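PDB 1M22: peptide amidase from Stenotrophomonas maltophilia, which probably hydrolyses amide bonds, acting on the C-terminal amide of peptide amides, as an amidase signature enzyme. Local coordinates for residues G144-R148 / Q361-F366; R153-R157 / A195-V199; T186-C192 / Y436-V441; Y286-L292 / Q453-V459. All coordinates share one frame; numbering follows the deposited sequence.

Contact 1: residues G144-R148 / Q361-F366; sequences GWSAR and QELGLF
W145 and A147 make a largely apolar surface contact with E362, L365 and F366, joining the short hairpin strand 145-146 to the turn that follows helix 359-362. L365 reaches over one face of the indole: its CD1 lies 3.6 Å from the centroid of the W145 five-membered ring and only 10° off the ring normal, a CH-pi contact. The opposite face is met, toward its rim, by the backbone N of A147, two residues on, just past the strand. F366 approaches the six-membered ring instead, its CE1 3.6 Å from W145 CE3 with the ring planes at 76°, an oblique pairing and not a stack. The two-stranded hairpin 145-146/150-151 places W145 against the turn after helix 359-362. With its chain bent at chi2 (-73°), E362 folds back so that its carboxylate meets A147 CB with both oxygens, OE1 and OE2 each 3.3 Å away. Polar demand is met from outside: OE2 accepts from L101 N, the E362 carbonyl from R137 NH1. E362 OE1 also sits close to E132 OE2, a like-charge neighbour that might favour protonation of one of the two acids.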
loop_
_atom_site.group_PDB
_atom_site.type_symbol
_atom_site.label_atom_id
_atom_site.label_comp_id
_atom_site.label_asym_id
_atom_site.label_seq_id
_atom_site.Cartn_x
_atom_site.Cartn_y
_atom_site.Cartn_z
ATOM N N GLY A 144 -5.456 -7.179 9.539
ATOM C CA GLY A 144 -6.676 -6.415 9.364
ATOM C C GLY A 144 -7.452 -6.095 10.626
ATOM O O GLY A 144 -8.548 -5.541 10.547
ATOM N N TRP A 145 -6.901 -6.439 11.785
ATOM C CA TRP A 145 -7.577 -6.153 13.045
ATOM C C TRP A 145 -6.919 -5.029 13.832
ATOM O O TRP A 145 -5.694 -4.930 13.890
ATOM C CB TRP A 145 -7.604 -7.390 13.951
ATOM C CG TRP A 145 -8.257 -7.108 15.288
ATOM C CD1 TRP A 145 -9.590 -7.191 15.583
ATOM C CD2 TRP A 145 -7.618 -6.590 16.465
ATOM N NE1 TRP A 145 -9.820 -6.751 16.867
ATOM C CE2 TRP A 145 -8.629 -6.376 17.430
ATOM C CE3 TRP A 145 -6.291 -6.282 16.796
ATOM C CZ2 TRP A 145 -8.354 -5.867 18.705
ATOM C CZ3 TRP A 145 -6.017 -5.775 18.067
ATOM C CH2 TRP A 145 -7.049 -5.574 19.003
ATOM N N SER A 146 -7.748 -4.184 14.435
ATOM C CA SER A 146 -7.265 -3.120 15.307
ATOM C C SER A 146 -8.347 -2.924 16.368
ATOM O O SER A 146 -9.516 -3.242 16.138
ATOM C CB SER A 146 -7.002 -1.817 14.539
ATOM O OG SER A 146 -8.197 -1.157 14.176
ATOM N N ALA A 147 -7.960 -2.423 17.533
ATOM C CA ALA A 147 -8.928 -2.226 18.602
ATOM C C ALA A 147 -9.961 -1.162 18.249
ATOM O O ALA A 147 -11.141 -1.299 18.574
ATOM C CB ALA A 147 -8.209 -1.849 19.892
ATOM N N ARG A 148 -9.522 -0.107 17.571
ATOM C CA ARG A 148 -10.425 0.973 17.204
ATOM C C ARG A 148 -11.270 0.680 15.968
ATOM O O ARG A 148 -12.420 1.112 15.884
ATOM C CB ARG A 148 -9.630 2.265 16.994
ATOM C CG ARG A 148 -10.472 3.464 16.600
ATOM C CD ARG A 148 -9.692 4.764 16.741
ATOM N NE ARG A 148 -10.470 5.920 16.303
ATOM C CZ ARG A 148 -10.326 6.521 15.127
ATOM N NH1 ARG A 148 -9.423 6.086 14.259
ATOM N NH2 ARG A 148 -11.094 7.554 14.811
ATOM N N GLN A 361 -9.508 -4.554 25.987
ATOM C CA GLN A 361 -9.812 -4.078 24.641
ATOM C C GLN A 361 -8.646 -4.189 23.663
ATOM O O GLN A 361 -8.855 -4.324 22.457
ATOM C CB GLN A 361 -10.267 -2.614 24.680
ATOM C CG GLN A 361 -11.534 -2.340 25.479
ATOM C CD GLN A 361 -11.340 -2.518 26.971
ATOM O OE1 GLN A 361 -10.387 -1.997 27.552
ATOM N NE2 GLN A 361 -12.252 -3.248 27.604
ATOM N N GLU A 362 -7.423 -4.139 24.180
ATOM C CA GLU A 362 -6.236 -4.182 23.327
ATOM C C GLU A 362 -5.469 -5.497 23.227
ATOM O O GLU A 362 -4.943 -5.825 22.164
ATOM C CB GLU A 362 -5.254 -3.092 23.767
ATOM C CG GLU A 362 -5.695 -1.666 23.465
ATOM C CD GLU A 362 -5.598 -1.318 21.991
ATOM O OE1 GLU A 362 -5.204 -2.198 21.193
ATOM O OE2 GLU A 362 -5.916 -0.162 21.637
ATOM N N LEU A 363 -5.397 -6.248 24.320
ATOM C CA LEU A 363 -4.627 -7.487 24.327
ATOM C C LEU A 363 -5.445 -8.769 24.466
ATOM O O LEU A 363 -4.964 -9.755 25.020
ATOM C CB LEU A 363 -3.585 -7.416 25.449
ATOM C CG LEU A 363 -2.736 -6.140 25.472
ATOM C CD1 LEU A 363 -1.844 -6.141 26.701
ATOM C CD2 LEU A 363 -1.904 -6.040 24.199
ATOM N N GLY A 364 -6.665 -8.759 23.943
ATOM C CA GLY A 364 -7.517 -9.932 24.037
ATOM C C GLY A 364 -7.277 -11.004 22.988
ATOM O O GLY A 364 -7.497 -12.187 23.252
ATOM N N LEU A 365 -6.829 -10.607 21.800
ATOM C CA LEU A 365 -6.580 -11.561 20.722
ATOM C C LEU A 365 -5.119 -11.999 20.654
ATOM O O LEU A 365 -4.825 -13.165 20.395
ATOM C CB LEU A 365 -7.013 -10.959 19.384
ATOM C CG LEU A 365 -8.507 -10.635 19.271
ATOM C CD1 LEU A 365 -8.790 -9.980 17.929
ATOM C CD2 LEU A 365 -9.325 -11.910 19.426
ATOM N N PHE A 366 -4.210 -11.056 20.869
ATOM C CA PHE A 366 -2.778 -11.340 20.876
ATOM C C PHE A 366 -2.065 -10.262 21.690
ATOM O O PHE A 366 -2.676 -9.267 22.074
ATOM C CB PHE A 366 -2.204 -11.431 19.450
ATOM C CG PHE A 366 -2.454 -10.219 18.602
ATOM C CD1 PHE A 366 -3.681 -10.034 17.970
ATOM C CD2 PHE A 366 -1.455 -9.266 18.422
ATOM C CE1 PHE A 366 -3.910 -8.916 17.168
ATOM C CE2 PHE A 366 -1.676 -8.145 17.621
ATOM C CZ PHE A 366 -2.904 -7.971 16.993
#

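Contact 2: residues R153-R157 / A195-V199; sequences RNPYR and AINGV
N154 turns its CG anti to the backbone N (chi1 -170°), which carries its amide toward I196 and N197, while Y156, with its CG anti to the carbonyl carbon, sends its ring to the same helix end. The geometry is an Asx turn facing a Schellman motif. N154 OD1 takes the backbone N of Y156 at 2.8 Å, which fixes the rotation of the amide, and G198, at positive phi, is the C-prime residue that closes helix 191-196. The other end of the amide then spans the gap: N154 ND2 donates to I196 O at 3.2 Å with an N-H...O angle of 156°. The acceptor lies near the amide plane of N154, yet ND2 stands 56° out of the I196 carbonyl plane, away from the usual lone-pair direction. ND2 also serves S161 O. N197 OD1 is 3.3 Å from N154 ND2, but the angle is too poor for a bond; the N197 amide is held by its ND2, which donates to P193 O and P162 O. N197 OD1 lies 3.4 Å from P155 CD. The hydroxyl of Y156 is hydrogen-bonded to R488 O, and the ring meets the helix end obliquely, Y156 CE1 being 3.2 Å from N197 O.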
loop_
_atom_site.group_PDB
_atom_site.type_symbol
_atom_site.label_atom_id
_atom_site.label_comp_id
_atom_site.label_asym_id
_atom_site.label_seq_id
_atom_site.Cartn_x
_atom_site.Cartn_y
_atom_site.Cartn_z
ATOM N N ARG A 153 -12.704 -7.171 6.582
ATOM C CA ARG A 153 -12.951 -8.434 5.895
ATOM C C ARG A 153 -12.698 -8.387 4.397
ATOM O O ARG A 153 -12.905 -7.358 3.754
ATOM C CB ARG A 153 -14.393 -8.883 6.149
ATOM C CG ARG A 153 -14.681 -9.129 7.620
ATOM C CD ARG A 153 -16.141 -9.430 7.889
ATOM N NE ARG A 153 -16.361 -9.713 9.307
ATOM C CZ ARG A 153 -16.000 -10.840 9.914
ATOM N NH1 ARG A 153 -15.401 -11.808 9.232
ATOM N NH2 ARG A 153 -16.234 -11.000 11.209
ATOM N N ASN A 154 -12.256 -9.514 3.845
ATOM C CA ASN A 154 -12.004 -9.616 2.411
ATOM C C ASN A 154 -13.367 -9.625 1.715
ATOM O O ASN A 154 -14.214 -10.471 2.008
ATOM C CB ASN A 154 -11.254 -10.910 2.109
ATOM C CG ASN A 154 -10.748 -10.970 0.691
ATOM O OD1 ASN A 154 -11.501 -10.739 -0.259
ATOM N ND2 ASN A 154 -9.463 -11.285 0.535
ATOM N N PRO A 155 -13.596 -8.694 0.781
ATOM C CA PRO A 155 -14.889 -8.649 0.090
ATOM C C PRO A 155 -15.203 -9.828 -0.825
ATOM O O PRO A 155 -16.364 -10.042 -1.186
ATOM C CB PRO A 155 -14.834 -7.319 -0.655
ATOM C CG PRO A 155 -13.379 -7.188 -0.994
ATOM C CD PRO A 155 -12.685 -7.648 0.277
ATOM N N TYR A 156 -14.184 -10.593 -1.202
ATOM C CA TYR A 156 -14.399 -11.742 -2.074
ATOM C C TYR A 156 -14.972 -12.930 -1.307
ATOM O O TYR A 156 -15.586 -13.817 -1.893
ATOM C CB TYR A 156 -13.098 -12.131 -2.789
ATOM C CG TYR A 156 -12.688 -11.115 -3.833
ATOM C CD1 TYR A 156 -12.008 -9.952 -3.474
ATOM C CD2 TYR A 156 -13.058 -11.278 -5.169
ATOM C CE1 TYR A 156 -11.713 -8.971 -4.421
ATOM C CE2 TYR A 156 -12.769 -10.304 -6.121
ATOM C CZ TYR A 156 -12.099 -9.154 -5.739
ATOM O OH TYR A 156 -11.828 -8.177 -6.676
ATOM N N ARG A 157 -14.769 -12.928 0.005
ATOM C CA ARG A 157 -15.276 -13.972 0.897
ATOM C C ARG A 157 -15.068 -13.368 2.280
ATOM O O ARG A 157 -13.966 -13.411 2.821
ATOM C CB ARG A 157 -14.469 -15.251 0.719
ATOM C CG ARG A 157 -15.049 -16.466 1.394
ATOM C CD ARG A 157 -14.268 -17.667 0.889
ATOM N NE ARG A 157 -15.032 -18.341 -0.111
ATOM C CZ ARG A 157 -14.869 -18.589 -1.406
ATOM N NH1 ARG A 157 -13.847 -18.239 -2.178
ATOM N NH2 ARG A 157 -15.875 -19.257 -1.927
ATOM N N ALA A 195 -2.766 -7.709 -3.625
ATOM C CA ALA A 195 -2.935 -8.964 -4.350
ATOM C C ALA A 195 -4.080 -9.802 -3.781
ATOM O O ALA A 195 -4.887 -10.360 -4.530
ATOM C CB ALA A 195 -1.635 -9.768 -4.314
ATOM N N ILE A 196 -4.135 -9.886 -2.455
ATOM C CA ILE A 196 -5.150 -10.666 -1.748
ATOM C C ILE A 196 -6.571 -10.174 -2.029
ATOM O O ILE A 196 -7.526 -10.963 -2.013
ATOM C CB ILE A 196 -4.844 -10.636 -0.225
ATOM C CG1 ILE A 196 -3.630 -11.526 0.071
ATOM C CG2 ILE A 196 -6.068 -11.060 0.593
ATOM C CD1 ILE A 196 -3.906 -13.012 -0.028
ATOM N N ASN A 197 -6.706 -8.881 -2.304
ATOM C CA ASN A 197 -8.009 -8.287 -2.587
ATOM C C ASN A 197 -8.217 -7.913 -4.059
ATOM O O ASN A 197 -9.089 -7.110 -4.387
ATOM C CB ASN A 197 -8.231 -7.076 -1.674
ATOM C CG ASN A 197 -8.332 -7.466 -0.209
ATOM O OD1 ASN A 197 -9.350 -8.008 0.233
ATOM N ND2 ASN A 197 -7.273 -7.211 0.551
ATOM N N GLY A 198 -7.403 -8.493 -4.939
ATOM C CA GLY A 198 -7.558 -8.272 -6.368
ATOM C C GLY A 198 -7.414 -6.880 -6.944
ATOM O O GLY A 198 -8.120 -6.527 -7.895
ATOM N N VAL A 199 -6.492 -6.093 -6.398
ATOM C CA VAL A 199 -6.266 -4.743 -6.896
ATOM C C VAL A 199 -4.785 -4.490 -7.127
ATOM O O VAL A 199 -3.938 -5.332 -6.811
ATOM C CB VAL A 199 -6.822 -3.662 -5.924
ATOM C CG1 VAL A 199 -8.328 -3.821 -5.777
ATOM C CG2 VAL A 199 -6.140 -3.763 -4.569
#

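Contact 3: residues T186-C192 / Y436-V441; sequences TDGSIVC and YSAAAV
D187 and G188 rest against Y436, S437 and A440 where the loop carrying the nucleophile S189, part of the amidase signature fold, meets helix 436-442. The close-packed part sets the A440 methyl and the Y436 ring against the loop backbone: CA atoms of D187 and A440 approach to 5.1 Å, and A440 CB points into the loop, 3.4 Å from T186 O and 3.6 Å from D187 CA. Next to it Y436, its CG lodged between the backbone N and carbonyl carbon (chi1 60°), swings its ring across to the loop, bringing CE1 within 3.5 Å of G188 CA. D187 OD1 lies at the edge of that ring, near its plane. Contact thins out toward helix 191-196, where V191 CG2 touches Y436 CB at 3.8 Å and C192 SG lies 5.1 Å from the centroid of the Y436 ring, 50° off its normal, an oblique sulfur-aromatic approach.

The more open flank, where D187, Y436 and S437 are all partly exposed, is polar. The nearby E322 carboxylate, of like charge to D187, may raise the pKa of one or both. S189 itself points away from 436-441 and bonds through OG to S165 OG, within the active site that also includes K86. The S437 hydroxyl is hydrogen-bonded to W318 NE1 as well as to D187, and so is held by two partners. The bridge across the open flank runs from S437 OG to the syn lone pair of D187 OD2, at 2.9 Å.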
loop_
_atom_site.group_PDB
_atom_site.type_symbol
_atom_site.label_atom_id
_atom_site.label_comp_id
_atom_site.label_asym_id
_atom_site.label_seq_id
_atom_site.Cartn_x
_atom_site.Cartn_y
_atom_site.Cartn_z
ATOM N N THR A 186 6.139 -1.546 4.854
ATOM C CA THR A 186 7.409 -1.668 5.552
ATOM C C THR A 186 7.966 -2.976 4.979
ATOM O O THR A 186 9.119 -3.045 4.566
ATOM C CB THR A 186 7.202 -1.729 7.070
ATOM O OG1 THR A 186 6.633 -0.485 7.507
ATOM C CG2 THR A 186 8.530 -1.952 7.782
ATOM N N ASP A 187 7.129 -4.010 4.944
ATOM C CA ASP A 187 7.496 -5.285 4.330
ATOM C C ASP A 187 6.232 -6.068 3.969
ATOM O O ASP A 187 5.710 -6.848 4.772
ATOM C CB ASP A 187 8.396 -6.144 5.226
ATOM C CG ASP A 187 9.012 -7.316 4.462
ATOM O OD1 ASP A 187 8.371 -7.815 3.513
ATOM O OD2 ASP A 187 10.134 -7.747 4.799
ATOM N N GLY A 188 5.741 -5.821 2.757
ATOM C CA GLY A 188 4.560 -6.493 2.243
ATOM C C GLY A 188 3.220 -5.810 2.456
ATOM O O GLY A 188 2.233 -6.198 1.823
ATOM N N SER A 189 3.177 -4.780 3.301
ATOM C CA SER A 189 1.914 -4.113 3.629
ATOM C C SER A 189 1.110 -3.419 2.536
ATOM O O SER A 189 -0.028 -3.013 2.785
ATOM C CB SER A 189 2.115 -3.155 4.800
ATOM O OG SER A 189 2.209 -3.887 6.013
ATOM N N ILE A 190 1.689 -3.239 1.353
ATOM C CA ILE A 190 0.923 -2.675 0.248
ATOM C C ILE A 190 0.654 -3.783 -0.766
ATOM O O ILE A 190 -0.498 -4.088 -1.069
ATOM C CB ILE A 190 1.654 -1.520 -0.486
ATOM C CG1 ILE A 190 1.568 -0.235 0.344
ATOM C CG2 ILE A 190 1.023 -1.290 -1.870
ATOM C CD1 ILE A 190 2.389 0.909 -0.213
ATOM N N VAL A 191 1.710 -4.422 -1.259
ATOM C CA VAL A 191 1.522 -5.440 -2.285
ATOM C C VAL A 191 0.774 -6.695 -1.868
ATOM O O VAL A 191 0.036 -7.261 -2.672
ATOM C CB VAL A 191 2.871 -5.831 -2.958
ATOM C CG1 VAL A 191 3.465 -4.612 -3.648
ATOM C CG2 VAL A 191 3.844 -6.397 -1.935
ATOM N N CYS A 192 0.933 -7.127 -0.622
ATOM C CA CYS A 192 0.233 -8.332 -0.192
ATOM C C CYS A 192 -1.278 -8.115 -0.111
ATOM O O CYS A 192 -2.042 -8.870 -0.715
ATOM C CB CYS A 192 0.772 -8.824 1.151
ATOM S SG CYS A 192 0.596 -10.605 1.357
ATOM N N TYR A 436 8.458 -10.560 -2.380
ATOM C CA TYR A 436 8.317 -9.116 -2.183
ATOM C C TYR A 436 9.169 -8.516 -1.067
ATOM O O TYR A 436 9.415 -7.309 -1.056
ATOM C CB TYR A 436 6.842 -8.745 -1.969
ATOM C CG TYR A 436 6.188 -9.407 -0.778
ATOM C CD1 TYR A 436 6.502 -9.017 0.525
ATOM C CD2 TYR A 436 5.262 -10.434 -0.953
ATOM C CE1 TYR A 436 5.909 -9.637 1.624
ATOM C CE2 TYR A 436 4.666 -11.060 0.137
ATOM C CZ TYR A 436 4.995 -10.658 1.420
ATOM O OH TYR A 436 4.418 -11.287 2.501
ATOM N N SER A 437 9.627 -9.343 -0.136
ATOM C CA SER A 437 10.451 -8.840 0.954
ATOM C C SER A 437 11.749 -8.234 0.426
ATOM O O SER A 437 12.287 -7.296 1.012
ATOM C CB SER A 437 10.778 -9.962 1.941
ATOM O OG SER A 437 11.593 -9.482 3.001
ATOM N N ALA A 438 12.252 -8.770 -0.681
ATOM C CA ALA A 438 13.490 -8.263 -1.262
ATOM C C ALA A 438 13.360 -6.781 -1.606
ATOM O O ALA A 438 14.231 -5.980 -1.276
ATOM C CB ALA A 438 13.854 -9.061 -2.510
ATOM N N ALA A 439 12.270 -6.412 -2.271
ATOM C CA ALA A 439 12.071 -5.016 -2.634
ATOM C C ALA A 439 11.878 -4.148 -1.394
ATOM O O ALA A 439 12.411 -3.042 -1.307
ATOM C CB ALA A 439 10.868 -4.881 -3.565
ATOM N N ALA A 440 11.117 -4.650 -0.430
ATOM C CA ALA A 440 10.878 -3.895 0.792
ATOM C C ALA A 440 12.174 -3.607 1.553
ATOM O O ALA A 440 12.422 -2.475 1.970
ATOM C CB ALA A 440 9.897 -4.652 1.690
ATOM N N VAL A 441 13.000 -4.632 1.723
ATOM C CA VAL A 441 14.250 -4.479 2.458
ATOM C C VAL A 441 15.289 -3.662 1.687
ATOM O O VAL A 441 16.062 -2.908 2.280
ATOM C CB VAL A 441 14.805 -5.868 2.839
ATOM C CG1 VAL A 441 16.151 -5.739 3.536
ATOM C CG2 VAL A 441 13.802 -6.572 3.754
#

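Contact 4: residues Y286-L292 / Q453-V459; sequences YRGMPPL and QIDGLPV
I454, L292 and R287 have the most surface buried here, and I454 sits in the middle. It ends strand 446-454 and opens the type I' turn I454 to L457 that links this strand to strand 457-464 as a beta hairpin; the partner is the type II turn Y286 to M289 that leads into helix 289-302. I454 CD1 is pressed onto the turn backbone, 3.5 Å from both R287 O and G288 C; G288, with no side chain, lets I454 lie this close to the backbone. From the helix, L292 adds its CD1, 3.5 Å from I454 CG1 and 3.7 Å from Q453 O. Deeper in, M289 bends at chi2 and chi3 so that its SD meets V459 CG1 at 3.6 Å, extending the apolar layer to the second strand of the hairpin.

R287 closes the solvent side. Its chain, extended until chi3 (67°), bends to offer the guanidinium edge to D455, and NH1 and NH2 both donate to the single atom D455 OD2, 2.9 Å each. NH1 meets the syn lone pair of OD2, whereas NH2 comes nearly along the C-O axis, and the guanidinium and carboxylate planes are turned 35° from each other. Two moderately bent bonds on one oxygen make a salt bridge that probably favours a charged D455 and pins the hairpin turn to the helix-leading turn, with the apolar groups beneath it.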
loop_
_atom_site.group_PDB
_atom_site.type_symbol
_atom_site.label_atom_id
_atom_site.label_comp_id
_atom_site.label_asym_id
_atom_site.label_seq_id
_atom_site.Cartn_x
_atom_site.Cartn_y
_atom_site.Cartn_z
ATOM N N TYR A 286 2.401 -23.517 -5.611
ATOM C CA TYR A 286 1.297 -23.338 -4.678
ATOM C C TYR A 286 0.053 -23.905 -5.365
ATOM O O TYR A 286 -0.118 -23.749 -6.573
ATOM C CB TYR A 286 1.148 -21.843 -4.379
ATOM C CG TYR A 286 0.030 -21.457 -3.438
ATOM C CD1 TYR A 286 -1.254 -21.206 -3.917
ATOM C CD2 TYR A 286 0.269 -21.294 -2.073
ATOM C CE1 TYR A 286 -2.272 -20.791 -3.061
ATOM C CE2 TYR A 286 -0.744 -20.883 -1.209
ATOM C CZ TYR A 286 -2.009 -20.631 -1.711
ATOM O OH TYR A 286 -3.005 -20.195 -0.868
ATOM N N ARG A 287 -0.802 -24.579 -4.603
ATOM C CA ARG A 287 -2.005 -25.187 -5.163
ATOM C C ARG A 287 -2.816 -24.246 -6.056
ATOM O O ARG A 287 -3.313 -23.214 -5.597
ATOM C CB ARG A 287 -2.902 -25.716 -4.038
ATOM C CG ARG A 287 -4.090 -26.534 -4.530
ATOM C CD ARG A 287 -4.994 -26.961 -3.381
ATOM N NE ARG A 287 -5.664 -25.824 -2.752
ATOM C CZ ARG A 287 -6.557 -25.049 -3.360
ATOM N NH1 ARG A 287 -6.897 -25.283 -4.621
ATOM N NH2 ARG A 287 -7.114 -24.037 -2.706
ATOM N N GLY A 288 -2.946 -24.615 -7.329
ATOM C CA GLY A 288 -3.703 -23.812 -8.274
ATOM C C GLY A 288 -2.912 -22.714 -8.965
ATOM O O GLY A 288 -3.413 -22.067 -9.884
ATOM N N MET A 289 -1.671 -22.512 -8.539
ATOM C CA MET A 289 -0.828 -21.463 -9.109
ATOM C C MET A 289 -0.190 -21.745 -10.474
ATOM O O MET A 289 -0.147 -20.863 -11.330
ATOM C CB MET A 289 0.275 -21.091 -8.114
ATOM C CG MET A 289 0.996 -19.780 -8.427
ATOM S SD MET A 289 -0.054 -18.315 -8.200
ATOM C CE MET A 289 0.004 -18.135 -6.425
ATOM N N PRO A 290 0.310 -22.974 -10.703
ATOM C CA PRO A 290 0.938 -23.276 -11.994
ATOM C C PRO A 290 0.249 -22.741 -13.253
ATOM O O PRO A 290 0.888 -22.099 -14.085
ATOM C CB PRO A 290 1.035 -24.799 -11.977
ATOM C CG PRO A 290 1.313 -25.077 -10.540
ATOM C CD PRO A 290 0.321 -24.165 -9.832
ATOM N N PRO A 291 -1.059 -22.991 -13.413
ATOM C CA PRO A 291 -1.757 -22.501 -14.607
ATOM C C PRO A 291 -1.748 -20.981 -14.736
ATOM O O PRO A 291 -1.615 -20.437 -15.835
ATOM C CB PRO A 291 -3.174 -23.045 -14.431
ATOM C CG PRO A 291 -2.977 -24.267 -13.582
ATOM C CD PRO A 291 -1.961 -23.799 -12.576
ATOM N N LEU A 292 -1.896 -20.298 -13.607
ATOM C CA LEU A 292 -1.924 -18.842 -13.609
ATOM C C LEU A 292 -0.582 -18.219 -13.953
ATOM O O LEU A 292 -0.506 -17.345 -14.816
ATOM C CB LEU A 292 -2.391 -18.319 -12.251
ATOM C CG LEU A 292 -3.835 -18.649 -11.868
ATOM C CD1 LEU A 292 -4.129 -18.099 -10.486
ATOM C CD2 LEU A 292 -4.790 -18.062 -12.900
ATOM N N GLN A 453 -7.590 -15.765 -10.360
ATOM C CA GLN A 453 -8.104 -16.216 -9.079
ATOM C C GLN A 453 -7.946 -17.719 -8.954
ATOM O O GLN A 453 -7.805 -18.425 -9.953
ATOM C CB GLN A 453 -9.595 -15.872 -8.942
ATOM C CG GLN A 453 -9.918 -14.387 -8.945
ATOM C CD GLN A 453 -11.410 -14.109 -8.832
ATOM O OE1 GLN A 453 -11.831 -12.957 -8.718
ATOM N NE2 GLN A 453 -12.216 -15.166 -8.868
ATOM N N ILE A 454 -7.948 -18.192 -7.716
ATOM C CA ILE A 454 -7.883 -19.615 -7.419
ATOM C C ILE A 454 -9.067 -19.825 -6.482
ATOM O O ILE A 454 -9.128 -19.230 -5.404
ATOM C CB ILE A 454 -6.576 -20.010 -6.694
ATOM C CG1 ILE A 454 -5.374 -19.756 -7.608
ATOM C CG2 ILE A 454 -6.636 -21.484 -6.289
ATOM C CD1 ILE A 454 -4.030 -20.042 -6.965
ATOM N N ASP A 455 -10.020 -20.640 -6.916
ATOM C CA ASP A 455 -11.209 -20.921 -6.120
ATOM C C ASP A 455 -11.951 -19.642 -5.728
ATOM O O ASP A 455 -12.478 -19.537 -4.618
ATOM C CB ASP A 455 -10.828 -21.702 -4.860
ATOM C CG ASP A 455 -10.193 -23.043 -5.172
ATOM O OD1 ASP A 455 -10.808 -23.834 -5.918
ATOM O OD2 ASP A 455 -9.082 -23.309 -4.667
ATOM N N GLY A 456 -11.980 -18.671 -6.637
ATOM C CA GLY A 456 -12.678 -17.423 -6.376
ATOM C C GLY A 456 -11.922 -16.363 -5.594
ATOM O O GLY A 456 -12.448 -15.277 -5.358
ATOM N N LEU A 457 -10.690 -16.662 -5.195
ATOM C CA LEU A 457 -9.885 -15.712 -4.430
ATOM C C LEU A 457 -8.769 -15.148 -5.314
ATOM O O LEU A 457 -8.050 -15.896 -5.973
ATOM C CB LEU A 457 -9.307 -16.408 -3.197
ATOM C CG LEU A 457 -10.363 -16.979 -2.236
ATOM C CD1 LEU A 457 -9.680 -17.752 -1.121
ATOM C CD2 LEU A 457 -11.212 -15.850 -1.665
ATOM N N PRO A 458 -8.611 -13.815 -5.331
ATOM C CA PRO A 458 -7.584 -13.163 -6.151
ATOM C C PRO A 458 -6.131 -13.544 -5.916
ATOM O O PRO A 458 -5.706 -13.798 -4.789
ATOM C CB PRO A 458 -7.803 -11.680 -5.871
ATOM C CG PRO A 458 -9.252 -11.594 -5.541
ATOM C CD PRO A 458 -9.457 -12.807 -4.666
ATOM N N VAL A 459 -5.382 -13.541 -7.013
ATOM C CA VAL A 459 -3.948 -13.809 -7.021
ATOM C C VAL A 459 -3.330 -12.704 -7.877
ATOM O O VAL A 459 -3.913 -12.288 -8.881
ATOM C CB VAL A 459 -3.617 -15.178 -7.656
ATOM C CG1 VAL A 459 -2.111 -15.350 -7.771
ATOM C CG2 VAL A 459 -4.208 -16.296 -6.813
#

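Contacts 2 and 3 are buried and use opposite ends of helix 191-196: contact 3 meets its start, beside the nucleophile, and contact 2 its end. Contact 1 lies at the surface, and contact 4 is partly buried, with an exposed salt bridge over an apolar layer. Chemistry follows place: contact 1 is mainly aromatic and aliphatic, contact 2 depends on amide and carbonyl groups round a helix terminus, and contact 3 combines tight backbone packing with one side-chain bond. Contacts 2 and 4 touch directly, R157 NH1 lying 3.1 Å from D455 O, while P458 of the hairpin packs on A195 and G198. Contact 1 touches none of the others.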